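Lipoprotein signal peptidase (Staphylococcus aureus, PDB 6RYO) cleaves signal peptides from bacterial prolipoproteins in the membrane, acting as an aspartyl protease that cuts just before the lipid-modified cysteine. Local coordinates at residues 143-148 / 153-158; 117-122 / 167-172; 50-55 / 71-76. All blocks are in the same frame, centred on the assembly; numbering follows the deposited sequence.

Contact 1: residues 143-148 / 153-158; sequences FIDTNI and FPIFNI. With OLC ((2R)-2,3-dihydroxypropyl (9Z)-octadec-9-enoate), chain B; OLC ((2R)-2,3-dihydroxypropyl (9Z)-octadec-9-enoate), chain C.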
loop_
_atom_site.group_PDB
_atom_site.type_symbol
_atom_site.label_atom_id
_atom_site.label_comp_id
_atom_site.label_asym_id
_atom_site.label_seq_id
_atom_site.Cartn_x
_atom_site.Cartn_y
_atom_site.Cartn_z
ATOM N N PHE A 143 -9.831 6.703 -0.199
ATOM C CA PHE A 143 -10.242 8.086 -0.436
ATOM C C PHE A 143 -9.746 8.695 -1.740
ATOM O O PHE A 143 -10.284 9.731 -2.144
ATOM C CB PHE A 143 -9.794 8.982 0.726
ATOM C CG PHE A 143 -8.319 8.914 1.011
ATOM C CD1 PHE A 143 -7.807 7.954 1.869
ATOM C CD2 PHE A 143 -7.446 9.816 0.427
ATOM C CE1 PHE A 143 -6.453 7.891 2.135
ATOM C CE2 PHE A 143 -6.088 9.758 0.691
ATOM C CZ PHE A 143 -5.593 8.793 1.546
ATOM N N ILE A 144 -8.762 8.115 -2.422
ATOM C CA ILE A 144 -8.222 8.719 -3.638
ATOM C C ILE A 144 -9.101 8.327 -4.819
ATOM O O ILE A 144 -9.214 7.144 -5.160
ATOM C CB ILE A 144 -6.764 8.303 -3.869
ATOM C CG1 ILE A 144 -5.873 8.845 -2.748
ATOM C CG2 ILE A 144 -6.277 8.798 -5.218
ATOM C CD1 ILE A 144 -4.408 8.499 -2.910
ATOM N N ASP A 145 -9.711 9.325 -5.456
ATOM C CA ASP A 145 -10.668 9.124 -6.539
ATOM C C ASP A 145 -10.247 9.994 -7.714
ATOM O O ASP A 145 -10.414 11.217 -7.675
ATOM C CB ASP A 145 -12.086 9.471 -6.080
ATOM C CG ASP A 145 -13.133 9.192 -7.140
ATOM O OD1 ASP A 145 -12.801 8.566 -8.170
ATOM O OD2 ASP A 145 -14.297 9.598 -6.942
ATOM N N THR A 146 -9.706 9.371 -8.759
ATOM C CA THR A 146 -9.187 10.093 -9.911
ATOM C C THR A 146 -9.806 9.546 -11.191
ATOM O O THR A 146 -10.451 8.494 -11.201
ATOM C CB THR A 146 -7.654 10.002 -9.995
ATOM O OG1 THR A 146 -7.277 8.739 -10.555
ATOM C CG2 THR A 146 -7.021 10.145 -8.612
ATOM N N ASN A 147 -9.608 10.291 -12.279
ATOM C CA ASN A 147 -9.989 9.870 -13.622
ATOM C C ASN A 147 -8.782 9.900 -14.554
ATOM O O ASN A 147 -8.921 10.059 -15.770
ATOM C CB ASN A 147 -11.122 10.742 -14.165
ATOM C CG ASN A 147 -11.847 10.102 -15.339
ATOM O OD1 ASN A 147 -11.757 8.893 -15.556
ATOM N ND2 ASN A 147 -12.573 10.914 -16.099
ATOM N N ILE A 148 -7.584 9.755 -13.986
ATOM C CA ILE A 148 -6.369 9.769 -14.792
ATOM C C ILE A 148 -6.147 8.421 -15.467
ATOM O O ILE A 148 -5.624 8.360 -16.586
ATOM C CB ILE A 148 -5.163 10.170 -13.927
ATOM C CG1 ILE A 148 -5.447 11.481 -13.190
ATOM C CG2 ILE A 148 -3.910 10.308 -14.779
ATOM C CD1 ILE A 148 -5.714 12.653 -14.109
ATOM N N PHE A 153 -11.842 2.959 -12.248
ATOM C CA PHE A 153 -10.681 2.577 -11.466
ATOM C C PHE A 153 -11.004 2.807 -9.995
ATOM O O PHE A 153 -11.376 3.923 -9.615
ATOM C CB PHE A 153 -9.458 3.389 -11.892
ATOM C CG PHE A 153 -8.148 2.784 -11.468
ATOM C CD1 PHE A 153 -7.680 1.627 -12.069
ATOM C CD2 PHE A 153 -7.376 3.382 -10.484
ATOM C CE1 PHE A 153 -6.474 1.070 -11.688
ATOM C CE2 PHE A 153 -6.168 2.829 -10.101
ATOM C CZ PHE A 153 -5.717 1.671 -10.703
ATOM N N PRO A 154 -10.887 1.790 -9.145
ATOM C CA PRO A 154 -11.444 1.887 -7.791
ATOM C C PRO A 154 -10.758 2.956 -6.952
ATOM O O PRO A 154 -9.637 3.386 -7.229
ATOM C CB PRO A 154 -11.203 0.489 -7.211
ATOM C CG PRO A 154 -10.025 -0.026 -7.977
ATOM C CD PRO A 154 -10.191 0.511 -9.369
ATOM N N ILE A 155 -11.462 3.380 -5.904
ATOM C CA ILE A 155 -10.916 4.343 -4.955
ATOM C C ILE A 155 -9.849 3.647 -4.119
ATOM O O ILE A 155 -10.110 2.613 -3.493
ATOM C CB ILE A 155 -12.028 4.928 -4.074
ATOM C CG1 ILE A 155 -13.172 5.455 -4.943
ATOM C CG2 ILE A 155 -11.487 6.039 -3.191
ATOM C CD1 ILE A 155 -14.378 5.929 -4.160
ATOM N N PHE A 156 -8.641 4.205 -4.112
ATOM C CA PHE A 156 -7.514 3.609 -3.403
ATOM C C PHE A 156 -6.933 4.609 -2.402
ATOM O O PHE A 156 -7.495 5.682 -2.167
ATOM C CB PHE A 156 -6.454 3.111 -4.390
ATOM C CG PHE A 156 -5.884 4.187 -5.272
ATOM C CD1 PHE A 156 -6.533 4.566 -6.436
ATOM C CD2 PHE A 156 -4.685 4.803 -4.949
ATOM C CE1 PHE A 156 -6.006 5.548 -7.252
ATOM C CE2 PHE A 156 -4.153 5.783 -5.762
ATOM C CZ PHE A 156 -4.813 6.153 -6.917
ATOM N N ASN A 157 -5.798 4.245 -1.806
ATOM C CA ASN A 157 -5.196 5.032 -0.737
ATOM C C ASN A 157 -3.679 5.022 -0.906
ATOM O O ASN A 157 -3.145 4.563 -1.920
ATOM C CB ASN A 157 -5.636 4.492 0.630
ATOM C CG ASN A 157 -5.440 2.992 0.759
ATOM O OD1 ASN A 157 -4.453 2.438 0.277
ATOM N ND2 ASN A 157 -6.391 2.325 1.404
ATOM N N ILE A 158 -2.980 5.547 0.103
ATOM C CA ILE A 158 -1.523 5.621 0.051
ATOM C C ILE A 158 -0.907 4.228 0.112
ATOM O O ILE A 158 0.063 3.934 -0.596
ATOM C CB ILE A 158 -0.999 6.524 1.183
ATOM C CG1 ILE A 158 -1.602 7.927 1.067
ATOM C CG2 ILE A 158 0.514 6.593 1.149
ATOM C CD1 ILE A 158 -1.193 8.665 -0.189
HETATM C C10 OLC B . 0.483 7.696 -7.111
HETATM C C9 OLC B . 0.844 6.457 -7.369
HETATM C C11 OLC B . -0.365 8.472 -8.115
HETATM C C8 OLC B . 0.413 5.795 -8.677
HETATM C C24 OLC B . -9.011 -0.284 -4.432
HETATM C C12 OLC B . -1.271 9.447 -7.366
HETATM C C7 OLC B . -0.013 4.354 -8.415
HETATM C C13 OLC B . -2.700 9.307 -7.883
HETATM C C6 OLC B . -1.522 4.304 -8.180
HETATM C C14 OLC B . -3.356 10.686 -7.912
HETATM C C5 OLC B . -1.942 2.853 -7.976
HETATM C C4 OLC B . -3.417 2.784 -7.589
HETATM C C3 OLC B . -3.705 1.407 -6.996
HETATM C C2 OLC B . -5.166 1.044 -7.243
HETATM C C21 OLC B . -7.179 -1.601 -5.513
HETATM C C1 OLC B . -5.550 -0.149 -6.374
HETATM C C22 OLC B . -8.025 -1.434 -4.254
HETATM O O19 OLC B . -4.722 -0.914 -6.009
HETATM O O25 OLC B . -10.227 -0.620 -3.821
HETATM O O23 OLC B . -8.740 -2.610 -4.011
HETATM O O20 OLC B . -6.886 -0.328 -6.007
HETATM C C18 OLC C . -0.540 10.063 -3.504
HETATM C C10 OLC C . 6.428 5.999 -2.343
HETATM C C9 OLC C . 7.679 6.381 -2.499
HETATM C C17 OLC C . 0.167 8.740 -3.785
HETATM C C11 OLC C . 5.639 6.422 -1.106
HETATM C C8 OLC C . 8.362 7.252 -1.445
HETATM C C24 OLC C . 20.177 7.649 -3.268
HETATM C C16 OLC C . 1.644 9.019 -4.045
HETATM C C12 OLC C . 4.145 6.260 -1.375
HETATM C C7 OLC C . 9.575 7.955 -2.055
HETATM C C15 OLC C . 2.326 9.320 -2.714
HETATM C C13 OLC C . 3.721 7.285 -2.423
HETATM C C6 OLC C . 10.674 6.938 -2.364
HETATM C C14 OLC C . 2.483 8.024 -1.925
HETATM C C5 OLC C . 11.680 6.895 -1.216
HETATM C C4 OLC C . 12.843 7.844 -1.504
HETATM C C3 OLC C . 14.110 7.030 -1.764
HETATM C C2 OLC C . 15.259 7.591 -0.927
HETATM C C21 OLC C . 18.268 8.182 -1.755
HETATM C C1 OLC C . 16.515 6.755 -1.167
HETATM C C22 OLC C . 19.784 8.028 -1.842
HETATM O O19 OLC C . 16.425 5.674 -1.643
HETATM O O25 OLC C . 21.462 7.092 -3.257
HETATM O O23 OLC C . 20.400 9.233 -1.484
HETATM O O20 OLC C . 17.773 7.264 -0.826
HETATM O O HOH W 1 -13.555 6.481 -9.493
#

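Contact 2: residues 117-122 / 167-172; sequences QVAISL and VILIII. With OLC ((2R)-2,3-dihydroxypropyl (9Z)-octadec-9-enoate), chain C.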
loop_
_atom_site.group_PDB
_atom_site.type_symbol
_atom_site.label_atom_id
_atom_site.label_comp_id
_atom_site.label_asym_id
_atom_site.label_seq_id
_atom_site.Cartn_x
_atom_site.Cartn_y
_atom_site.Cartn_z
ATOM N N GLN A 117 15.950 -3.011 -2.062
ATOM C CA GLN A 117 15.596 -2.844 -0.655
ATOM C C GLN A 117 14.578 -1.725 -0.469
ATOM O O GLN A 117 13.675 -1.828 0.370
ATOM C CB GLN A 117 16.855 -2.580 0.172
ATOM C CG GLN A 117 17.787 -3.782 0.289
ATOM C CD GLN A 117 18.996 -3.503 1.159
ATOM O OE1 GLN A 117 19.040 -2.508 1.882
ATOM N NE2 GLN A 117 19.989 -4.383 1.091
ATOM N N VAL A 118 14.713 -0.639 -1.237
ATOM C CA VAL A 118 13.698 0.413 -1.231
ATOM C C VAL A 118 12.374 -0.130 -1.756
ATOM O O VAL A 118 11.301 0.153 -1.207
ATOM C CB VAL A 118 14.175 1.627 -2.051
ATOM C CG1 VAL A 118 13.031 2.612 -2.270
ATOM C CG2 VAL A 118 15.343 2.312 -1.357
ATOM N N ALA A 119 12.433 -0.912 -2.838
ATOM C CA ALA A 119 11.220 -1.470 -3.426
ATOM C C ALA A 119 10.516 -2.409 -2.455
ATOM O O ALA A 119 9.292 -2.349 -2.291
ATOM C CB ALA A 119 11.559 -2.191 -4.730
ATOM N N ILE A 120 11.278 -3.294 -1.806
ATOM C CA ILE A 120 10.699 -4.195 -0.812
ATOM C C ILE A 120 10.068 -3.398 0.324
ATOM O O ILE A 120 8.993 -3.748 0.826
ATOM C CB ILE A 120 11.769 -5.176 -0.295
ATOM C CG1 ILE A 120 12.281 -6.058 -1.436
ATOM C CG2 ILE A 120 11.216 -6.030 0.831
ATOM C CD1 ILE A 120 13.403 -6.986 -1.033
ATOM N N SER A 121 10.721 -2.310 0.741
ATOM C CA SER A 121 10.154 -1.446 1.772
ATOM C C SER A 121 8.823 -0.857 1.324
ATOM O O SER A 121 7.854 -0.823 2.093
ATOM C CB SER A 121 11.142 -0.334 2.124
ATOM O OG SER A 121 12.387 -0.877 2.526
ATOM N N LEU A 122 8.765 -0.368 0.081
ATOM C CA LEU A 122 7.508 0.145 -0.454
ATOM C C LEU A 122 6.443 -0.943 -0.494
ATOM O O LEU A 122 5.264 -0.681 -0.220
ATOM C CB LEU A 122 7.730 0.732 -1.847
ATOM C CG LEU A 122 8.599 1.989 -1.902
ATOM C CD1 LEU A 122 8.713 2.503 -3.330
ATOM C CD2 LEU A 122 8.031 3.061 -0.983
ATOM N N VAL A 167 5.822 -2.404 -6.935
ATOM C CA VAL A 167 5.731 -3.396 -8.002
ATOM C C VAL A 167 6.358 -2.858 -9.282
ATOM O O VAL A 167 7.030 -3.591 -10.017
ATOM C CB VAL A 167 4.265 -3.819 -8.214
ATOM C CG1 VAL A 167 4.132 -4.697 -9.449
ATOM C CG2 VAL A 167 3.744 -4.553 -6.989
ATOM N N ILE A 168 6.155 -1.571 -9.568
ATOM C CA ILE A 168 6.775 -0.966 -10.744
ATOM C C ILE A 168 8.293 -1.042 -10.644
ATOM O O ILE A 168 8.981 -1.345 -11.627
ATOM C CB ILE A 168 6.289 0.486 -10.919
ATOM C CG1 ILE A 168 4.791 0.517 -11.231
ATOM C CG2 ILE A 168 7.081 1.191 -12.010
ATOM C CD1 ILE A 168 4.220 1.915 -11.326
ATOM N N LEU A 169 8.838 -0.783 -9.452
ATOM C CA LEU A 169 10.289 -0.790 -9.286
ATOM C C LEU A 169 10.867 -2.188 -9.471
ATOM O O LEU A 169 11.909 -2.349 -10.117
ATOM C CB LEU A 169 10.661 -0.230 -7.914
ATOM C CG LEU A 169 10.280 1.230 -7.661
ATOM C CD1 LEU A 169 10.757 1.677 -6.283
ATOM C CD2 LEU A 169 10.847 2.129 -8.750
ATOM N N ILE A 170 10.214 -3.211 -8.912
ATOM C CA ILE A 170 10.735 -4.567 -9.067
ATOM C C ILE A 170 10.557 -5.048 -10.501
ATOM O O ILE A 170 11.392 -5.802 -11.012
ATOM C CB ILE A 170 10.085 -5.534 -8.055
ATOM C CG1 ILE A 170 8.593 -5.729 -8.338
ATOM C CG2 ILE A 170 10.298 -5.045 -6.631
ATOM C CD1 ILE A 170 8.263 -7.044 -9.020
ATOM N N ILE A 171 9.482 -4.627 -11.175
ATOM C CA ILE A 171 9.327 -4.946 -12.592
ATOM C C ILE A 171 10.461 -4.323 -13.394
ATOM O O ILE A 171 10.979 -4.928 -14.341
ATOM C CB ILE A 171 7.945 -4.490 -13.099
ATOM C CG1 ILE A 171 6.851 -5.421 -12.567
ATOM C CG2 ILE A 171 7.912 -4.436 -14.616
ATOM C CD1 ILE A 171 5.461 -5.046 -13.024
ATOM N N ILE A 172 10.881 -3.114 -13.014
ATOM C CA ILE A 172 12.074 -2.524 -13.614
ATOM C C ILE A 172 13.321 -3.275 -13.163
ATOM O O ILE A 172 14.266 -3.452 -13.943
ATOM C CB ILE A 172 12.153 -1.023 -13.273
ATOM C CG1 ILE A 172 10.948 -0.287 -13.858
ATOM C CG2 ILE A 172 13.450 -0.414 -13.784
ATOM C CD1 ILE A 172 10.867 1.169 -13.463
HETATM C C18 OLC C . -0.540 10.063 -3.504
HETATM C C10 OLC C . 6.428 5.999 -2.343
HETATM C C9 OLC C . 7.679 6.381 -2.499
HETATM C C17 OLC C . 0.167 8.740 -3.785
HETATM C C11 OLC C . 5.639 6.422 -1.106
HETATM C C8 OLC C . 8.362 7.252 -1.445
HETATM C C24 OLC C . 20.177 7.649 -3.268
HETATM C C16 OLC C . 1.644 9.019 -4.045
HETATM C C12 OLC C . 4.145 6.260 -1.375
HETATM C C7 OLC C . 9.575 7.955 -2.055
HETATM C C15 OLC C . 2.326 9.320 -2.714
HETATM C C13 OLC C . 3.721 7.285 -2.423
HETATM C C6 OLC C . 10.674 6.938 -2.364
HETATM C C14 OLC C . 2.483 8.024 -1.925
HETATM C C5 OLC C . 11.680 6.895 -1.216
HETATM C C4 OLC C . 12.843 7.844 -1.504
HETATM C C3 OLC C . 14.110 7.030 -1.764
HETATM C C2 OLC C . 15.259 7.591 -0.927
HETATM C C21 OLC C . 18.268 8.182 -1.755
HETATM C C1 OLC C . 16.515 6.755 -1.167
HETATM C C22 OLC C . 19.784 8.028 -1.842
HETATM O O19 OLC C . 16.425 5.674 -1.643
HETATM O O25 OLC C . 21.462 7.092 -3.257
HETATM O O23 OLC C . 20.400 9.233 -1.484
HETATM O O20 OLC C . 17.773 7.264 -0.826
#

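Contact 3: residues 50-55 / 71-76; sequences YIIATT and ITSHRN. With OLC ((2R)-2,3-dihydroxypropyl (9Z)-octadec-9-enoate), chain G; OLC ((2R)-2,3-dihydroxypropyl (9Z)-octadec-9-enoate), chain B.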
loop_
_atom_site.group_PDB
_atom_site.type_symbol
_atom_site.label_atom_id
_atom_site.label_comp_id
_atom_site.label_asym_id
_atom_site.label_seq_id
_atom_site.Cartn_x
_atom_site.Cartn_y
_atom_site.Cartn_z
ATOM N N TYR A 50 -7.036 8.407 8.478
ATOM C CA TYR A 50 -7.748 8.848 9.670
ATOM C C TYR A 50 -8.366 10.229 9.487
ATOM O O TYR A 50 -9.439 10.500 10.038
ATOM C CB TYR A 50 -6.805 8.845 10.872
ATOM C CG TYR A 50 -7.442 9.340 12.150
ATOM C CD1 TYR A 50 -7.253 10.646 12.584
ATOM C CD2 TYR A 50 -8.236 8.502 12.921
ATOM C CE1 TYR A 50 -7.835 11.102 13.752
ATOM C CE2 TYR A 50 -8.823 8.949 14.090
ATOM C CZ TYR A 50 -8.618 10.250 14.501
ATOM O OH TYR A 50 -9.203 10.697 15.665
ATOM N N ILE A 51 -7.706 11.113 8.737
ATOM C CA ILE A 51 -8.264 12.442 8.503
ATOM C C ILE A 51 -9.580 12.335 7.741
ATOM O O ILE A 51 -10.556 13.025 8.058
ATOM C CB ILE A 51 -7.248 13.332 7.762
ATOM C CG1 ILE A 51 -5.940 13.442 8.549
ATOM C CG2 ILE A 51 -7.829 14.712 7.514
ATOM C CD1 ILE A 51 -6.114 13.859 9.988
ATOM N N ILE A 52 -9.632 11.451 6.741
ATOM C CA ILE A 52 -10.852 11.273 5.959
ATOM C C ILE A 52 -11.958 10.672 6.817
ATOM O O ILE A 52 -13.137 11.022 6.673
ATOM C CB ILE A 52 -10.567 10.405 4.718
ATOM C CG1 ILE A 52 -9.406 10.988 3.914
ATOM C CG2 ILE A 52 -11.810 10.285 3.851
ATOM C CD1 ILE A 52 -9.576 12.444 3.583
ATOM N N ALA A 53 -11.600 9.758 7.721
ATOM C CA ALA A 53 -12.604 9.089 8.542
ATOM C C ALA A 53 -13.282 10.045 9.515
ATOM O O ALA A 53 -14.458 9.858 9.845
ATOM C CB ALA A 53 -11.964 7.927 9.302
ATOM N N THR A 54 -12.568 11.068 9.985
ATOM C CA THR A 54 -13.084 11.948 11.026
ATOM C C THR A 54 -13.599 13.286 10.506
ATOM O O THR A 54 -14.231 14.025 11.270
ATOM C CB THR A 54 -12.003 12.199 12.084
ATOM O OG1 THR A 54 -10.849 12.776 11.462
ATOM C CG2 THR A 54 -11.607 10.892 12.747
ATOM N N THR A 55 -13.356 13.616 9.237
ATOM C CA THR A 55 -13.850 14.859 8.661
ATOM C C THR A 55 -15.000 14.667 7.687
ATOM O O THR A 55 -15.641 15.657 7.316
ATOM C CB THR A 55 -12.722 15.610 7.936
ATOM O OG1 THR A 55 -11.874 14.676 7.254
ATOM C CG2 THR A 55 -11.905 16.426 8.916
ATOM N N ILE A 71 -11.412 13.652 -3.416
ATOM C CA ILE A 71 -11.286 12.871 -2.191
ATOM C C ILE A 71 -12.674 12.327 -1.879
ATOM O O ILE A 71 -13.521 13.025 -1.315
ATOM C CB ILE A 71 -10.725 13.697 -1.033
ATOM C CG1 ILE A 71 -9.337 14.234 -1.380
ATOM C CG2 ILE A 71 -10.661 12.856 0.227
ATOM C CD1 ILE A 71 -8.321 13.157 -1.702
ATOM N N THR A 72 -12.906 11.071 -2.242
ATOM C CA THR A 72 -14.206 10.429 -2.091
ATOM C C THR A 72 -14.094 9.380 -0.991
ATOM O O THR A 72 -13.377 8.386 -1.145
ATOM C CB THR A 72 -14.660 9.811 -3.410
ATOM O OG1 THR A 72 -14.739 10.831 -4.414
ATOM C CG2 THR A 72 -16.022 9.171 -3.249
ATOM N N SER A 73 -14.795 9.610 0.117
ATOM C CA SER A 73 -14.727 8.708 1.259
ATOM C C SER A 73 -15.364 7.369 0.907
ATOM O O SER A 73 -16.543 7.310 0.540
ATOM C CB SER A 73 -15.420 9.334 2.467
ATOM O OG SER A 73 -15.268 8.525 3.621
ATOM N N HIS A 74 -14.581 6.297 1.006
ATOM C CA HIS A 74 -15.053 4.950 0.723
ATOM C C HIS A 74 -14.431 3.986 1.722
ATOM O O HIS A 74 -13.380 4.259 2.308
ATOM C CB HIS A 74 -14.713 4.526 -0.716
ATOM C CG HIS A 74 -15.115 3.120 -1.046
ATOM N ND1 HIS A 74 -16.432 2.732 -1.169
ATOM C CD2 HIS A 74 -14.374 2.008 -1.267
ATOM C CE1 HIS A 74 -16.485 1.444 -1.459
ATOM N NE2 HIS A 74 -15.249 0.981 -1.524
ATOM N N ARG A 75 -15.093 2.846 1.911
ATOM C CA ARG A 75 -14.572 1.753 2.718
ATOM C C ARG A 75 -14.571 0.483 1.881
ATOM O O ARG A 75 -15.524 0.220 1.142
ATOM C CB ARG A 75 -15.401 1.543 3.995
ATOM C CG ARG A 75 -15.522 2.776 4.883
ATOM C CD ARG A 75 -14.158 3.305 5.293
ATOM N NE ARG A 75 -14.261 4.400 6.254
ATOM C CZ ARG A 75 -14.427 5.677 5.924
ATOM N NH1 ARG A 75 -14.519 6.031 4.650
ATOM N NH2 ARG A 75 -14.509 6.601 6.871
ATOM N N ASN A 76 -13.501 -0.299 1.992
ATOM C CA ASN A 76 -13.334 -1.515 1.206
ATOM C C ASN A 76 -13.254 -2.716 2.136
ATOM O O ASN A 76 -12.429 -2.739 3.057
ATOM C CB ASN A 76 -12.080 -1.438 0.329
ATOM C CG ASN A 76 -12.142 -2.378 -0.862
ATOM O OD1 ASN A 76 -12.746 -3.449 -0.794
ATOM N ND2 ASN A 76 -11.515 -1.978 -1.965
HETATM C C10 OLC G . -2.804 12.350 -1.957
HETATM C C9 OLC G . -3.177 12.458 -0.697
HETATM C C11 OLC G . -3.512 13.141 -3.055
HETATM C C8 OLC G . -4.328 13.376 -0.287
HETATM C C24 OLC G . -13.775 18.336 3.961
HETATM C C12 OLC G . -2.471 13.773 -3.980
HETATM C C7 OLC G . -4.296 13.570 1.229
HETATM C C13 OLC G . -2.188 12.842 -5.158
HETATM C C6 OLC G . -5.638 14.104 1.726
HETATM C C5 OLC G . -5.464 14.638 3.147
HETATM C C4 OLC G . -6.817 14.719 3.852
HETATM C C3 OLC G . -7.561 15.979 3.417
HETATM C C2 OLC G . -8.925 16.028 4.104
HETATM C C21 OLC G . -11.358 18.806 3.533
HETATM C C1 OLC G . -9.511 17.432 3.971
HETATM C C22 OLC G . -12.626 19.307 4.222
HETATM O O19 OLC G . -8.799 18.341 3.702
HETATM O O25 OLC G . -14.991 18.965 4.258
HETATM O O23 OLC G . -12.404 19.408 5.601
HETATM O O20 OLC G . -10.881 17.653 4.168
HETATM C C10 OLC B . 0.483 7.696 -7.111
HETATM C C9 OLC B . 0.844 6.457 -7.369
HETATM C C11 OLC B . -0.365 8.472 -8.115
HETATM C C8 OLC B . 0.413 5.795 -8.677
HETATM C C24 OLC B . -9.011 -0.284 -4.432
HETATM C C12 OLC B . -1.271 9.447 -7.366
HETATM C C7 OLC B . -0.013 4.354 -8.415
HETATM C C13 OLC B . -2.700 9.307 -7.883
HETATM C C6 OLC B . -1.522 4.304 -8.180
HETATM C C14 OLC B . -3.356 10.686 -7.912
HETATM C C5 OLC B . -1.942 2.853 -7.976
HETATM C C4 OLC B . -3.417 2.784 -7.589
HETATM C C3 OLC B . -3.705 1.407 -6.996
HETATM C C2 OLC B . -5.166 1.044 -7.243
HETATM C C21 OLC B . -7.179 -1.601 -5.513
HETATM C C1 OLC B . -5.550 -0.149 -6.374
HETATM C C22 OLC B . -8.025 -1.434 -4.254
HETATM O O19 OLC B . -4.722 -0.914 -6.009
HETATM O O25 OLC B . -10.227 -0.620 -3.821
HETATM O O23 OLC B . -8.740 -2.610 -4.011
HETATM O O20 OLC B . -6.886 -0.328 -6.007
#

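Contact 1: residues 143-148 / 153-158
The carbonyl oxygen F156 O is gripped by two successive amides of the strand. I144 N gives the shorter bond, 2.8 Å to F156 O and almost in line with the C=O; F143 N reaches F156 O at 3.2 Å from above the carbonyl plane. F156 N donates to I144 O at 3.2 Å, in the carbonyl plane and on a lone pair. Two strand residues facing one partner make a classic beta bulge, set where strand 140-146 forms a single antiparallel bridge with the loop leading to helix 158-174. I144 branches at CB, which suits a strand, and its CG2, anti to the backbone N, lies over the F156 ring in a CH-pi contact 3.8 Å from the centroid. Monoolein (chain B) packs C4 over the opposite face, as suits a phenylalanine at the lipid boundary. The F143 ring extends CE1 to N157 CB, 3.8 Å away. N157 is the N-cap of helix 158-174: its OD1 accepts from the backbone N of D160, a predicted catalytic aspartate, ND2 bonds V141 O, and the side chain packs on a polar side chain of the bound peptide. D145 OD1 takes a water that weakly reaches F153 O, while OD2 bonds T72 OG1.

Contact 2: residues 117-122 / 167-172
Apolar contacts alone join segment 117-122 to segment 167-172, and the smallest side chain stands at their centre. A119 CB points at the partner helix and meets L169 CB at 3.8 Å and I170 CG2 at 3.7 Å. A methyl suits this place because it lets the two backbones come near, with the A119 and L169 CA atoms 6.0 Å apart. The segment axes approach to 8.8 Å and run roughly antiparallel, at 149°. I170 sends CG2 to the alanine because its CG1 sits between the backbone N and the carbonyl carbon (chi1 67°), which turns the longer branch away. One turn along from A119, L122 extends CD1 to L169 CD1 at 3.7 Å, the two leucine chains meeting at a slant. L122 divides its branches: CD2 packs against C10 of a monoolein (chain C), at the double bond of the acyl chain.

Polar bonds lie around this apolar patch. S121 OG donates to Q117 O at 2.7 Å, and S121 N reaches the same oxygen from the opposite face of its plane, so a serine can be buried in a predicted transmembrane helix, its hydroxyl held by the carbonyl one turn back, with S34 O a weak further partner. The Q117 amide bonds A110 O, K28 O and F30 N. A turn or two from segment 167-172, S162 OG ties helix 158-174 to L122 O.

Between the two segments the fit rests on shape and dispersion, with lipid continuing the apolar surface; lacking directional bonds, such packing probably constrains spacing more than exact orientation.

Contact 3: residues 50-55 / 71-76
I52 faces the strand, and its side chain can be followed outward from CB to two separate landings. CB points toward segment 71-76 and forks there. The short branch, CG2, stands anti to the backbone N (chi1 of -54° for CG1) and settles against S73, 3.9 Å from OG and 4.0 Å from CB. The longer branch runs through CG1, which packs against F143 in the adjoining strand. At its tip, CD1 touches I71 CG2 at 3.6 Å, the two isoleucine chains crossing at about a right angle. The same CD1 has C4 of a monoolein (chain G) equally near, so the residue joins sheet to lipid, a place for which a branched, wholly apolar side chain is well suited.

The contact sets the last turns of helix 31-55, a predicted transmembrane helix, across strand 69-76, the middle strand of a small antiparallel sheet. Their segment axes cross at 97°, so only a short piece of each meets the other.

Further along the strand the chemistry becomes polar. R75 is bent at chi2 (-57°), which brings its guanidinium back beside the strand. Within the strand, NH1 donates to S73 OG at 2.8 Å, with that oxygen in the guanidinium plane, and to H74 O at 3.1 Å, from above the carbonyl plane. What crosses to the helix is NH2, resting 3.6 Å from A53 CA; a small alanine lets the charged end lie close to the helix backbone. The strand continues to N76, whose ND2 binds a modified side chain of the bound peptide and, weakly, the predicted catalytic D142.

All three contacts are largely buried, yet their chemistry follows their place in the fold. Contact 2 joins two membrane helices by apolar packing alone, whereas contact 1 rests on backbone hydrogen bonds and contact 3 mixes isoleucine packing with an arginine laid against an alanine. Contacts 1 and 3 share one sheet, their centres about 12 Å apart: F143 O bonds T72 N, and I155 packs against T72. Contact 2 lies on the other side of the chain's centre from contact 3, about 27 Å between centres. Helix 158-174 links contact 2 to contact 1, whose 153-158 segment leads into it. Monoolein of chain C touches both of these, and that of chain B touches contacts 1 and 3.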